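PDB 3PHS: cell wall surface anchor family protein from Streptococcus agalactiae, which serves as GBS52, the minor pilin of the bacterial pilus, and mediates adhesion to lung epithelial cells through an IgG-like domain. Local coordinates for residues L15-L20 with K125-K130; V45-Y50 with G102-A107; G136-L141 with T222-E227; A154-E159 with I209-G214. One frame throughout, in Å; residues are numbered along the deposited sequence.

Contact 1 of 4, residues L15-L20 with K125-K130; sequences LTIVHL and KVIYPK
Val18 sets one flank of its side chain against the Tyr128 ring. Its CG2 methyl makes a CH-pi contact over a ring face, 4.3 Å from the centroid, while CB lies 3.5 Å from Tyr128 CE2. Placing CG1 opposite the backbone N (chi1 -168°) leaves CG2 to span Tyr128 and Val126, and the valine and tyrosine run side by side in the same direction. Leu20 CD1 reaches the same ring near its plane, at the edge, 3.9 Å from Tyr128 CE2. On the other face of the sheet from Thr16 and Val126 lie Leu15, Ile17 and Ile127. Ile17 and Ile127 also lie alongside one another, although the separation of their ends in the model is doubtful. Ile17 CG2 meets Pro129 CG snugly at 3.5 Å, the two side chains crossing at about a right angle.

Between these two layers of side chains the backbones pair in parallel. Thr16 is gripped at both ends: its N donates to Lys125 O, and its O receives Ile127 N at 2.9 Å. Val18 N then bonds Ile127 O at 2.8 Å, N-H and acceptor close to straight (167°). Where the pairing stops, a water donates to both Val18 O and Pro129 O. Phe92, Tyr47 and Phe117 cover the Ile17-Ile127 side. Parallel union of the first and last strands of the N-terminal domain is consistent with the reversed Ig-like fold of this pilin.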
loop_
_atom_site.group_PDB
_atom_site.type_symbol
_atom_site.label_atom_id
_atom_site.label_comp_id
_atom_site.label_asym_id
_atom_site.label_seq_id
_atom_site.Cartn_x
_atom_site.Cartn_y
_atom_site.Cartn_z
ATOM N N LEU A 15 27.130 -1.832 -1.204
ATOM C CA LEU A 15 25.853 -1.631 -1.881
ATOM C C LEU A 15 25.203 -0.387 -1.317
ATOM O O LEU A 15 25.152 -0.218 -0.096
ATOM C CB LEU A 15 24.944 -2.840 -1.647
ATOM C CG LEU A 15 23.496 -2.719 -2.113
ATOM C CD1 LEU A 15 23.409 -2.551 -3.633
ATOM C CD2 LEU A 15 22.674 -3.936 -1.662
ATOM N N THR A 16 24.698 0.474 -2.207
ATOM C CA THR A 16 24.033 1.715 -1.800
ATOM C C THR A 16 22.667 1.714 -2.434
ATOM O O THR A 16 22.565 1.569 -3.636
ATOM C CB THR A 16 24.802 2.977 -2.284
ATOM O OG1 THR A 16 26.129 2.981 -1.729
ATOM C CG2 THR A 16 24.076 4.275 -1.852
ATOM N N ILE A 17 21.620 1.846 -1.617
ATOM C CA ILE A 17 20.251 1.923 -2.128
ATOM C C ILE A 17 19.880 3.381 -2.055
ATOM O O ILE A 17 19.972 3.975 -0.986
ATOM C CB ILE A 17 19.246 1.102 -1.234
ATOM C CG1 ILE A 17 19.625 -0.390 -1.101
ATOM C CG2 ILE A 17 17.804 1.266 -1.709
ATOM C CD1 ILE A 17 20.274 -1.008 -2.229
ATOM N N VAL A 18 19.466 3.966 -3.180
ATOM C CA VAL A 18 19.132 5.394 -3.218
ATOM C C VAL A 18 17.637 5.535 -3.412
ATOM O O VAL A 18 17.096 5.177 -4.464
ATOM C CB VAL A 18 19.909 6.152 -4.340
ATOM C CG1 VAL A 18 19.777 7.685 -4.194
ATOM C CG2 VAL A 18 21.394 5.782 -4.316
ATOM N N HIS A 19 16.965 6.052 -2.381
ATOM C CA HIS A 19 15.512 6.175 -2.395
ATOM C C HIS A 19 15.082 7.596 -2.793
ATOM O O HIS A 19 15.180 8.513 -1.985
ATOM C CB HIS A 19 14.964 5.809 -0.999
ATOM C CG HIS A 19 13.468 5.744 -0.934
ATOM N ND1 HIS A 19 12.778 4.568 -0.733
ATOM C CD2 HIS A 19 12.529 6.720 -1.028
ATOM C CE1 HIS A 19 11.479 4.813 -0.740
ATOM N NE2 HIS A 19 11.299 6.112 -0.909
ATOM N N LEU A 20 14.626 7.762 -4.040
ATOM C CA LEU A 20 14.232 9.069 -4.595
ATOM C C LEU A 20 12.786 9.038 -5.035
ATOM O O LEU A 20 12.349 8.089 -5.698
ATOM C CB LEU A 20 15.101 9.445 -5.812
ATOM C CG LEU A 20 16.620 9.444 -5.568
ATOM C CD1 LEU A 20 17.395 9.757 -6.852
ATOM C CD2 LEU A 20 16.963 10.446 -4.456
ATOM N N LYS A 125 27.777 -1.851 -5.954
ATOM C CA LYS A 125 26.543 -1.537 -6.684
ATOM C C LYS A 125 25.859 -0.315 -6.111
ATOM O O LYS A 125 25.831 -0.128 -4.888
ATOM C CB LYS A 125 25.558 -2.718 -6.600
ATOM C CG LYS A 125 25.942 -3.987 -7.391
ATOM C CD LYS A 125 25.714 -3.794 -8.881
ATOM C CE LYS A 125 25.913 -5.111 -9.663
ATOM N NZ LYS A 125 26.111 -4.781 -11.107
ATOM N N VAL A 126 25.269 0.483 -7.006
ATOM C CA VAL A 126 24.378 1.583 -6.616
ATOM C C VAL A 126 23.019 1.313 -7.290
ATOM O O VAL A 126 22.936 1.146 -8.504
ATOM C CB VAL A 126 24.951 2.955 -7.003
ATOM C CG1 VAL A 126 23.970 4.090 -6.627
ATOM C CG2 VAL A 126 26.321 3.185 -6.329
ATOM N N ILE A 127 21.962 1.240 -6.495
ATOM C CA ILE A 127 20.668 0.838 -7.044
ATOM C C ILE A 127 19.591 1.833 -6.630
ATOM O O ILE A 127 19.635 2.379 -5.521
ATOM C CB ILE A 127 20.252 -0.603 -6.633
ATOM C CG1 ILE A 127 20.093 -0.708 -5.150
ATOM C CG2 ILE A 127 21.239 -1.717 -7.172
ATOM C CD1 ILE A 127 18.863 -1.443 -4.818
ATOM N N TYR A 128 18.647 2.057 -7.541
ATOM C CA TYR A 128 17.564 3.013 -7.371
ATOM C C TYR A 128 16.254 2.216 -7.433
ATOM O O TYR A 128 15.778 1.910 -8.531
ATOM C CB TYR A 128 17.601 4.075 -8.483
ATOM C CG TYR A 128 18.846 4.952 -8.446
ATOM C CD1 TYR A 128 20.038 4.521 -9.039
ATOM C CD2 TYR A 128 18.838 6.181 -7.800
ATOM C CE1 TYR A 128 21.217 5.312 -8.977
ATOM C CE2 TYR A 128 19.999 6.985 -7.741
ATOM C CZ TYR A 128 21.180 6.530 -8.334
ATOM O OH TYR A 128 22.316 7.306 -8.294
ATOM N N PRO A 129 15.691 1.831 -6.266
ATOM C CA PRO A 129 14.452 1.040 -6.364
ATOM C C PRO A 129 13.354 1.849 -7.052
ATOM O O PRO A 129 13.384 3.081 -7.015
ATOM C CB PRO A 129 14.092 0.758 -4.898
ATOM C CG PRO A 129 15.416 0.828 -4.168
ATOM C CD PRO A 129 16.137 1.965 -4.862
ATOM N N LYS A 130 12.409 1.157 -7.683
ATOM C CA LYS A 130 11.268 1.809 -8.347
ATOM C C LYS A 130 10.255 2.158 -7.278
ATOM O O LYS A 130 9.795 1.285 -6.537
ATOM C CB LYS A 130 10.651 0.882 -9.397
ATOM C CG LYS A 130 11.654 0.490 -10.481
ATOM C CD LYS A 130 11.071 -0.498 -11.501
ATOM C CE LYS A 130 12.183 -1.053 -12.395
ATOM N NZ LYS A 130 11.739 -2.300 -13.096
HETATM O O HOH W 1 27.699 1.327 -3.082
HETATM O O HOH W 2 15.086 5.317 -6.284
#

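Contact 2 of 4, residues V45-Y50 with G102-A107; sequences VLYQLY and GLAVKA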
loop_
_atom_site.group_PDB
_atom_site.type_symbol
_atom_site.label_atom_id
_atom_site.label_comp_id
_atom_site.label_asym_id
_atom_site.label_seq_id
_atom_site.Cartn_x
_atom_site.Cartn_y
_atom_site.Cartn_z
ATOM N N VAL A 45 13.750 5.612 5.498
ATOM C CA VAL A 45 13.155 4.416 4.897
ATOM C C VAL A 45 14.024 3.212 5.236
ATOM O O VAL A 45 15.255 3.230 5.021
ATOM C CB VAL A 45 12.946 4.529 3.338
ATOM C CG1 VAL A 45 12.309 3.241 2.751
ATOM C CG2 VAL A 45 12.069 5.740 2.979
ATOM N N LEU A 46 13.382 2.188 5.800
ATOM C CA LEU A 46 14.074 0.967 6.192
ATOM C C LEU A 46 14.157 -0.012 5.038
ATOM O O LEU A 46 13.127 -0.468 4.531
ATOM C CB LEU A 46 13.362 0.325 7.396
ATOM C CG LEU A 46 13.901 -0.996 7.939
ATOM C CD1 LEU A 46 15.414 -0.940 8.151
ATOM C CD2 LEU A 46 13.182 -1.275 9.252
ATOM N N TYR A 47 15.390 -0.307 4.619
ATOM C CA TYR A 47 15.664 -1.354 3.622
ATOM C C TYR A 47 16.241 -2.602 4.288
ATOM O O TYR A 47 17.069 -2.512 5.211
ATOM C CB TYR A 47 16.618 -0.833 2.518
ATOM C CG TYR A 47 15.872 -0.042 1.475
ATOM C CD1 TYR A 47 15.699 1.339 1.604
ATOM C CD2 TYR A 47 15.280 -0.679 0.386
ATOM C CE1 TYR A 47 14.983 2.061 0.649
ATOM C CE2 TYR A 47 14.541 0.042 -0.564
ATOM C CZ TYR A 47 14.409 1.408 -0.425
ATOM O OH TYR A 47 13.688 2.114 -1.374
ATOM N N GLN A 48 15.768 -3.759 3.846
ATOM C CA GLN A 48 16.357 -5.013 4.265
ATOM C C GLN A 48 16.854 -5.770 3.053
ATOM O O GLN A 48 16.191 -5.793 2.019
ATOM C CB GLN A 48 15.351 -5.843 5.051
ATOM C CG GLN A 48 14.990 -5.142 6.315
ATOM C CD GLN A 48 14.008 -5.880 7.171
ATOM O OE1 GLN A 48 13.855 -5.543 8.354
ATOM N NE2 GLN A 48 13.332 -6.875 6.609
ATOM N N LEU A 49 18.007 -6.417 3.221
ATOM C CA LEU A 49 18.614 -7.222 2.173
ATOM C C LEU A 49 18.785 -8.648 2.677
ATOM O O LEU A 49 19.412 -8.862 3.713
ATOM C CB LEU A 49 19.953 -6.597 1.726
ATOM C CG LEU A 49 19.980 -5.504 0.641
ATOM C CD1 LEU A 49 19.726 -6.087 -0.722
ATOM C CD2 LEU A 49 19.024 -4.332 0.873
ATOM N N TYR A 50 18.214 -9.607 1.942
ATOM C CA TYR A 50 18.218 -11.026 2.310
ATOM C C TYR A 50 19.193 -11.762 1.401
ATOM O O TYR A 50 19.022 -11.787 0.183
ATOM C CB TYR A 50 16.807 -11.603 2.219
ATOM C CG TYR A 50 15.927 -11.032 3.306
ATOM C CD1 TYR A 50 15.334 -9.774 3.165
ATOM C CD2 TYR A 50 15.767 -11.711 4.509
ATOM C CE1 TYR A 50 14.548 -9.234 4.187
ATOM C CE2 TYR A 50 14.993 -11.178 5.540
ATOM C CZ TYR A 50 14.378 -9.955 5.362
ATOM O OH TYR A 50 13.643 -9.448 6.396
ATOM N N GLY A 102 16.202 -7.464 -1.961
ATOM C CA GLY A 102 16.018 -6.238 -1.193
ATOM C C GLY A 102 14.592 -5.721 -1.273
ATOM O O GLY A 102 13.951 -5.820 -2.309
ATOM N N LEU A 103 14.108 -5.166 -0.167
ATOM C CA LEU A 103 12.768 -4.570 -0.133
ATOM C C LEU A 103 12.749 -3.471 0.905
ATOM O O LEU A 103 13.598 -3.446 1.792
ATOM C CB LEU A 103 11.708 -5.630 0.214
ATOM C CG LEU A 103 11.519 -6.059 1.671
ATOM C CD1 LEU A 103 10.275 -6.909 1.810
ATOM C CD2 LEU A 103 12.725 -6.838 2.151
ATOM N N ALA A 104 11.799 -2.552 0.788
ATOM C CA ALA A 104 11.551 -1.607 1.866
ATOM C C ALA A 104 10.486 -2.181 2.791
ATOM O O ALA A 104 9.506 -2.803 2.337
ATOM C CB ALA A 104 11.092 -0.256 1.318
ATOM N N VAL A 105 10.674 -1.941 4.080
ATOM C CA VAL A 105 9.751 -2.414 5.128
ATOM C C VAL A 105 9.085 -1.233 5.837
ATOM O O VAL A 105 9.723 -0.218 6.139
ATOM C CB VAL A 105 10.484 -3.316 6.166
ATOM C CG1 VAL A 105 9.533 -3.764 7.300
ATOM C CG2 VAL A 105 11.074 -4.532 5.484
ATOM N N LYS A 106 7.792 -1.370 6.105
ATOM C CA LYS A 106 7.071 -0.353 6.873
ATOM C C LYS A 106 5.958 -1.031 7.660
ATOM O O LYS A 106 5.248 -1.879 7.122
ATOM C CB LYS A 106 6.458 0.678 5.939
ATOM C CG LYS A 106 5.785 1.826 6.684
ATOM C CD LYS A 106 4.768 2.438 5.770
ATOM C CE LYS A 106 4.500 3.858 6.185
ATOM N NZ LYS A 106 3.564 4.494 5.208
ATOM N N ALA A 107 5.839 -0.658 8.931
ATOM C CA ALA A 107 4.844 -1.244 9.826
ATOM C C ALA A 107 4.929 -2.771 9.802
ATOM O O ALA A 107 3.906 -3.464 9.619
ATOM C CB ALA A 107 3.440 -0.781 9.415
HETATM O O HOH W 3 10.585 2.312 6.339
#
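Tyr47 receives Ala104 over one face of its ring, a CH-pi contact with Ala104 CB 4.2 Å from the centroid and displaced toward the rim. Three main-chain bonds join the strands. Gln48 and Leu103 form a hydrogen-bonded antiparallel pair, with Gln48 N to Leu103 O at 3.0 Å and Leu103 N to Gln48 O at 3.1 Å, and Val105 N donates to Leu46 O at 2.9 Å. Beyond that bond a water completes the link, accepting from Leu46 N and donating to Val105 O. Weaker CA-H...O contacts run between the strands, the shortest from Gly102 CA to Gln48 O at 3.2 Å.

On the face opposite Tyr47 and Ala104 the contacts are van der Waals ones. Leu103 holds CG between its backbone N and carbonyl carbon (chi1 79°), which sends CD2 to the edge of the Tyr50 ring, 3.6 Å from CE1. The extended Gln48 chain crosses Val105, whose CG2 touches the amide at NE2, 3.4 Å away.

Strands 46-52 and 98-106 are the inner pair of a four-stranded antiparallel sheet, flanked by 76-83 and 109-121. Tyr47 looks into the core against Val114, Ala90 and Phe92.

Contact 3 of 4, residues G136-L141 with T222-E227; sequences GELDLL and TAVTIE
Ile226 meets Gly136 and Leu138 through two differently aimed branches. CG1 stands opposite the carbonyl carbon (chi1 -61°), which leaves CG2 opposite the backbone N. A second bend at chi2 (-66°) then carries CD1 toward the partner strand. Leu138 places CG opposite its own N (chi1 165°), bringing CD1 to the neighbourhood of Val224.

The isoleucine therefore lies across the backbone of residues 136-138. Ile226 CG2 packs on the Gly136 peptide, 3.6 Å from Gly136 C, while Ile226 CD1 reaches Glu137 O at 3.7 Å and Leu138 CB at 3.8 Å. Leu138 CD1 and Val224 CG2 are more loosely apposed at 4.4 Å. At the end of the interface Gly136, having no side chain, lets Glu227 O come to 3.5 Å from its CA, a CA-H...O contact.

No hydrogen bond joins the two segments. Their axes come no closer than 7.4 Å, and each strand takes its backbone partners within its own sheet: Gly136 with Leu199, for instance, and Glu137 with Lys230 and Val232. The hydrophobic layer between the sheets continues through Tyr204 and Leu199, which touch Ile226, and Leu206, which touches Val224. Strands 135-146 and 221-226 thus belong to facing sheets that pack through their side chains, the layout of a beta sandwich and consistent with the prealbumin-like fold of this domain.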
loop_
_atom_site.group_PDB
_atom_site.type_symbol
_atom_site.label_atom_id
_atom_site.label_comp_id
_atom_site.label_asym_id
_atom_site.label_seq_id
_atom_site.Cartn_x
_atom_site.Cartn_y
_atom_site.Cartn_z
ATOM N N GLY A 136 -3.879 10.186 -5.265
ATOM C CA GLY A 136 -5.169 10.670 -5.747
ATOM C C GLY A 136 -6.166 10.478 -4.627
ATOM O O GLY A 136 -5.792 10.149 -3.512
ATOM N N GLU A 137 -7.445 10.632 -4.943
ATOM C CA GLU A 137 -8.457 10.763 -3.911
ATOM C C GLU A 137 -9.617 9.793 -4.138
ATOM O O GLU A 137 -9.905 9.378 -5.257
ATOM C CB GLU A 137 -8.926 12.236 -3.881
ATOM C CG GLU A 137 -10.339 12.527 -3.408
ATOM C CD GLU A 137 -10.757 13.969 -3.692
ATOM O OE1 GLU A 137 -10.022 14.901 -3.292
ATOM O OE2 GLU A 137 -11.815 14.172 -4.334
ATOM N N LEU A 138 -10.261 9.433 -3.035
ATOM C CA LEU A 138 -11.463 8.618 -3.060
ATOM C C LEU A 138 -12.620 9.518 -2.675
ATOM O O LEU A 138 -12.506 10.283 -1.719
ATOM C CB LEU A 138 -11.345 7.510 -2.018
ATOM C CG LEU A 138 -12.601 6.736 -1.620
ATOM C CD1 LEU A 138 -13.135 5.982 -2.853
ATOM C CD2 LEU A 138 -12.258 5.773 -0.479
ATOM N N ASP A 139 -13.732 9.433 -3.409
ATOM C CA ASP A 139 -14.974 10.045 -2.949
ATOM C C ASP A 139 -16.090 8.999 -2.930
ATOM O O ASP A 139 -16.618 8.619 -3.979
ATOM C CB ASP A 139 -15.377 11.245 -3.805
ATOM C CG ASP A 139 -16.480 12.072 -3.163
ATOM O OD1 ASP A 139 -17.158 11.574 -2.231
ATOM O OD2 ASP A 139 -16.674 13.225 -3.585
ATOM N N LEU A 140 -16.418 8.545 -1.729
ATOM C CA LEU A 140 -17.459 7.558 -1.519
ATOM C C LEU A 140 -18.771 8.255 -1.207
ATOM O O LEU A 140 -18.832 9.105 -0.317
ATOM C CB LEU A 140 -17.088 6.613 -0.380
ATOM C CG LEU A 140 -18.140 5.641 0.185
ATOM C CD1 LEU A 140 -18.683 4.709 -0.900
ATOM C CD2 LEU A 140 -17.553 4.840 1.355
ATOM N N LEU A 141 -19.805 7.874 -1.953
ATOM C CA LEU A 141 -21.165 8.239 -1.616
ATOM C C LEU A 141 -21.874 6.976 -1.133
ATOM O O LEU A 141 -21.892 5.960 -1.831
ATOM C CB LEU A 141 -21.882 8.832 -2.838
ATOM C CG LEU A 141 -23.414 8.947 -2.713
ATOM C CD1 LEU A 141 -23.824 9.910 -1.597
ATOM C CD2 LEU A 141 -24.080 9.312 -4.034
ATOM N N THR A 222 -15.603 -3.606 -0.715
ATOM C CA THR A 222 -15.717 -2.994 -2.044
ATOM C C THR A 222 -14.329 -2.589 -2.537
ATOM O O THR A 222 -13.632 -1.816 -1.871
ATOM C CB THR A 222 -16.625 -1.734 -2.010
ATOM O OG1 THR A 222 -17.927 -2.092 -1.507
ATOM C CG2 THR A 222 -16.748 -1.095 -3.391
ATOM N N ALA A 223 -13.946 -3.109 -3.702
ATOM C CA ALA A 223 -12.652 -2.786 -4.304
ATOM C C ALA A 223 -12.662 -1.375 -4.860
ATOM O O ALA A 223 -13.638 -0.940 -5.486
ATOM C CB ALA A 223 -12.304 -3.783 -5.403
ATOM N N VAL A 224 -11.589 -0.632 -4.610
ATOM C CA VAL A 224 -11.443 0.682 -5.235
ATOM C C VAL A 224 -10.016 0.849 -5.750
ATOM O O VAL A 224 -9.053 0.450 -5.084
ATOM C CB VAL A 224 -11.847 1.899 -4.320
ATOM C CG1 VAL A 224 -13.073 1.597 -3.440
ATOM C CG2 VAL A 224 -10.704 2.349 -3.451
ATOM N N THR A 225 -9.893 1.434 -6.933
ATOM C CA THR A 225 -8.577 1.770 -7.467
ATOM C C THR A 225 -8.374 3.292 -7.477
ATOM O O THR A 225 -9.118 4.035 -8.164
ATOM C CB THR A 225 -8.356 1.161 -8.875
ATOM O OG1 THR A 225 -8.327 -0.271 -8.787
ATOM C CG2 THR A 225 -7.031 1.656 -9.469
ATOM N N ILE A 226 -7.385 3.748 -6.703
ATOM C CA ILE A 226 -6.996 5.164 -6.689
ATOM C C ILE A 226 -6.121 5.414 -7.914
ATOM O O ILE A 226 -5.159 4.667 -8.162
ATOM C CB ILE A 226 -6.215 5.547 -5.387
ATOM C CG1 ILE A 226 -7.072 5.334 -4.111
ATOM C CG2 ILE A 226 -5.604 6.984 -5.476
ATOM C CD1 ILE A 226 -8.295 6.242 -3.991
ATOM N N GLU A 227 -6.462 6.456 -8.674
ATOM C CA GLU A 227 -5.634 6.914 -9.779
ATOM C C GLU A 227 -4.985 8.233 -9.407
ATOM O O GLU A 227 -5.619 9.095 -8.799
ATOM C CB GLU A 227 -6.465 7.096 -11.043
ATOM C CG GLU A 227 -6.889 5.786 -11.686
ATOM C CD GLU A 227 -7.890 6.016 -12.794
ATOM O OE1 GLU A 227 -7.544 6.688 -13.787
ATOM O OE2 GLU A 227 -9.028 5.531 -12.664
#

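Contact 4 of 4, residues A154-E159 with I209-G214; sequences AGVVFE and IETQSG
Val157 O is approached by two successive backbone amides, Ile209 N at 2.7 Å and, weakly, Glu210 N at 3.4 Å. Both residues thus face Val157, a classic beta bulge. In return Val157 N gives a nearly straight bond (176°) to Glu210 O at 2.9 Å, so both polar main-chain atoms of Val157 are engaged. The short bond from Ile209 N arrives tilted 24° from the carbonyl plane, consistent with the extra residue of the bulge.

Further along, a side chain takes over from the backbone. Gln212, extended beyond CG, presents NE2 to Ala154 O at 2.7 Å, with the acceptor in its amide plane and an angle of 170° at the hydrogen. NE2 also donates to a water that accepts from Ala154 N at 2.7 Å. Both backbone polar atoms of Ala154 are therefore satisfied by the glutamine and its water. Gln212 N, by contrast, is buried here without a partner in the model.

Side-chain packing accompanies these bonds. Val157 CG1 lies 3.8 Å from Ile209 CB, and Ile209 CD1 meets the carboxylate of Glu159 with 3.8 Å to OE1, an oxygen that is hydrogen-bonded to Tyr161 OH. Val156 CG2 runs beside Thr211 OG1, which is held by Asn238, while Val156 N bonds Thr188 OG1.

Regular strand pairing covers little of this interface. The bulge, the glutamine amide and the water keep residues 154-159 and 209-214 bonded where one chain enters the sheet and the other leaves it.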
loop_
_atom_site.group_PDB
_atom_site.type_symbol
_atom_site.label_atom_id
_atom_site.label_comp_id
_atom_site.label_asym_id
_atom_site.label_seq_id
_atom_site.Cartn_x
_atom_site.Cartn_y
_atom_site.Cartn_z
ATOM N N ALA A 154 -26.105 9.068 6.372
ATOM C CA ALA A 154 -25.102 9.595 7.293
ATOM C C ALA A 154 -24.735 8.613 8.400
ATOM O O ALA A 154 -25.520 7.716 8.767
ATOM C CB ALA A 154 -25.584 10.941 7.885
ATOM N N GLY A 155 -23.528 8.760 8.932
ATOM C CA GLY A 155 -23.113 7.972 10.079
ATOM C C GLY A 155 -22.761 6.519 9.845
ATOM O O GLY A 155 -22.639 5.763 10.808
ATOM N N VAL A 156 -22.614 6.116 8.576
ATOM C CA VAL A 156 -22.196 4.757 8.223
ATOM C C VAL A 156 -20.671 4.652 8.343
ATOM O O VAL A 156 -19.954 5.529 7.862
ATOM C CB VAL A 156 -22.645 4.369 6.785
ATOM C CG1 VAL A 156 -22.171 2.945 6.396
ATOM C CG2 VAL A 156 -24.165 4.487 6.643
ATOM N N VAL A 157 -20.207 3.571 8.952
ATOM C CA VAL A 157 -18.797 3.411 9.338
ATOM C C VAL A 157 -18.069 2.450 8.396
ATOM O O VAL A 157 -18.515 1.329 8.150
ATOM C CB VAL A 157 -18.676 2.960 10.823
ATOM C CG1 VAL A 157 -17.199 2.702 11.239
ATOM C CG2 VAL A 157 -19.346 3.998 11.737
ATOM N N PHE A 158 -16.941 2.921 7.869
ATOM C CA PHE A 158 -16.066 2.134 7.022
ATOM C C PHE A 158 -14.619 2.153 7.548
ATOM O O PHE A 158 -14.243 3.054 8.304
ATOM C CB PHE A 158 -16.030 2.739 5.620
ATOM C CG PHE A 158 -17.249 2.447 4.783
ATOM C CD1 PHE A 158 -18.346 3.302 4.805
ATOM C CD2 PHE A 158 -17.262 1.370 3.912
ATOM C CE1 PHE A 158 -19.473 3.036 3.989
ATOM C CE2 PHE A 158 -18.375 1.107 3.099
ATOM C CZ PHE A 158 -19.471 1.945 3.155
ATOM N N GLU A 159 -13.850 1.144 7.146
ATOM C CA GLU A 159 -12.386 1.167 7.234
ATOM C C GLU A 159 -11.843 1.006 5.818
ATOM O O GLU A 159 -12.537 0.495 4.942
ATOM C CB GLU A 159 -11.873 0.056 8.142
ATOM C CG GLU A 159 -12.221 0.303 9.606
ATOM C CD GLU A 159 -11.936 -0.878 10.504
ATOM O OE1 GLU A 159 -11.567 -1.965 10.016
ATOM O OE2 GLU A 159 -12.091 -0.698 11.728
ATOM N N ILE A 209 -18.349 -1.401 8.140
ATOM C CA ILE A 209 -18.250 -1.909 9.518
ATOM C C ILE A 209 -19.613 -1.917 10.186
ATOM O O ILE A 209 -19.989 -2.896 10.846
ATOM C CB ILE A 209 -17.293 -1.021 10.379
ATOM C CG1 ILE A 209 -15.906 -0.942 9.736
ATOM C CG2 ILE A 209 -17.191 -1.537 11.821
ATOM C CD1 ILE A 209 -15.293 -2.284 9.408
ATOM N N GLU A 210 -20.331 -0.813 10.016
ATOM C CA GLU A 210 -21.622 -0.630 10.657
ATOM C C GLU A 210 -22.474 0.333 9.848
ATOM O O GLU A 210 -22.023 1.407 9.428
ATOM C CB GLU A 210 -21.426 -0.119 12.089
ATOM C CG GLU A 210 -22.703 0.335 12.808
ATOM C CD GLU A 210 -22.429 0.788 14.230
ATOM O OE1 GLU A 210 -21.244 0.903 14.619
ATOM O OE2 GLU A 210 -23.404 1.031 14.964
ATOM N N THR A 211 -23.724 -0.054 9.624
ATOM C CA THR A 211 -24.630 0.841 8.935
ATOM C C THR A 211 -25.755 1.320 9.841
ATOM O O THR A 211 -25.827 0.914 10.994
ATOM C CB THR A 211 -25.158 0.227 7.641
ATOM O OG1 THR A 211 -25.848 1.231 6.902
ATOM C CG2 THR A 211 -26.098 -0.958 7.915
ATOM N N GLN A 212 -26.603 2.200 9.317
ATOM C CA GLN A 212 -27.704 2.775 10.089
ATOM C C GLN A 212 -28.756 1.740 10.449
ATOM O O GLN A 212 -28.894 0.698 9.794
ATOM C CB GLN A 212 -28.379 3.881 9.310
ATOM C CG GLN A 212 -27.751 5.251 9.418
ATOM C CD GLN A 212 -28.744 6.343 9.041
ATOM O OE1 GLN A 212 -29.963 6.135 9.111
ATOM N NE2 GLN A 212 -28.236 7.503 8.624
ATOM N N SER A 213 -29.510 2.045 11.499
ATOM C CA SER A 213 -30.596 1.187 11.892
ATOM C C SER A 213 -31.676 1.227 10.796
ATOM O O SER A 213 -32.039 2.308 10.251
ATOM C CB SER A 213 -31.128 1.544 13.293
ATOM O OG SER A 213 -32.319 2.312 13.251
ATOM N N GLY A 214 -32.120 0.034 10.438
ATOM C CA GLY A 214 -33.120 -0.144 9.410
ATOM C C GLY A 214 -32.529 -0.695 8.128
ATOM O O GLY A 214 -33.277 -1.093 7.234
HETATM O O HOH W 4 -28.625 9.814 6.958
#

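The four contacts divide into two pairs in an elongated chain. Contacts 1 and 2 lie in the N-terminal half and touch directly: Tyr47 OH and His19 ND1 approach to 2.7 Å, a probable hydrogen bond, and the Tyr47 ring also packs on Ile17, with CZ 3.6 Å from its CG2. Contacts 3 and 4 share the C-terminal half, their centres 18 Å apart, and meet where Leu140 CD2 packs on Phe158 CE1 at 3.7 Å. In both halves the second contact of the pair falls in sequence between the segments of the first. The halves remain distinct: nearest atoms of contacts 2 and 3 are about 14 Å apart, and the centres of contacts 1 and 4 are 45 Å apart.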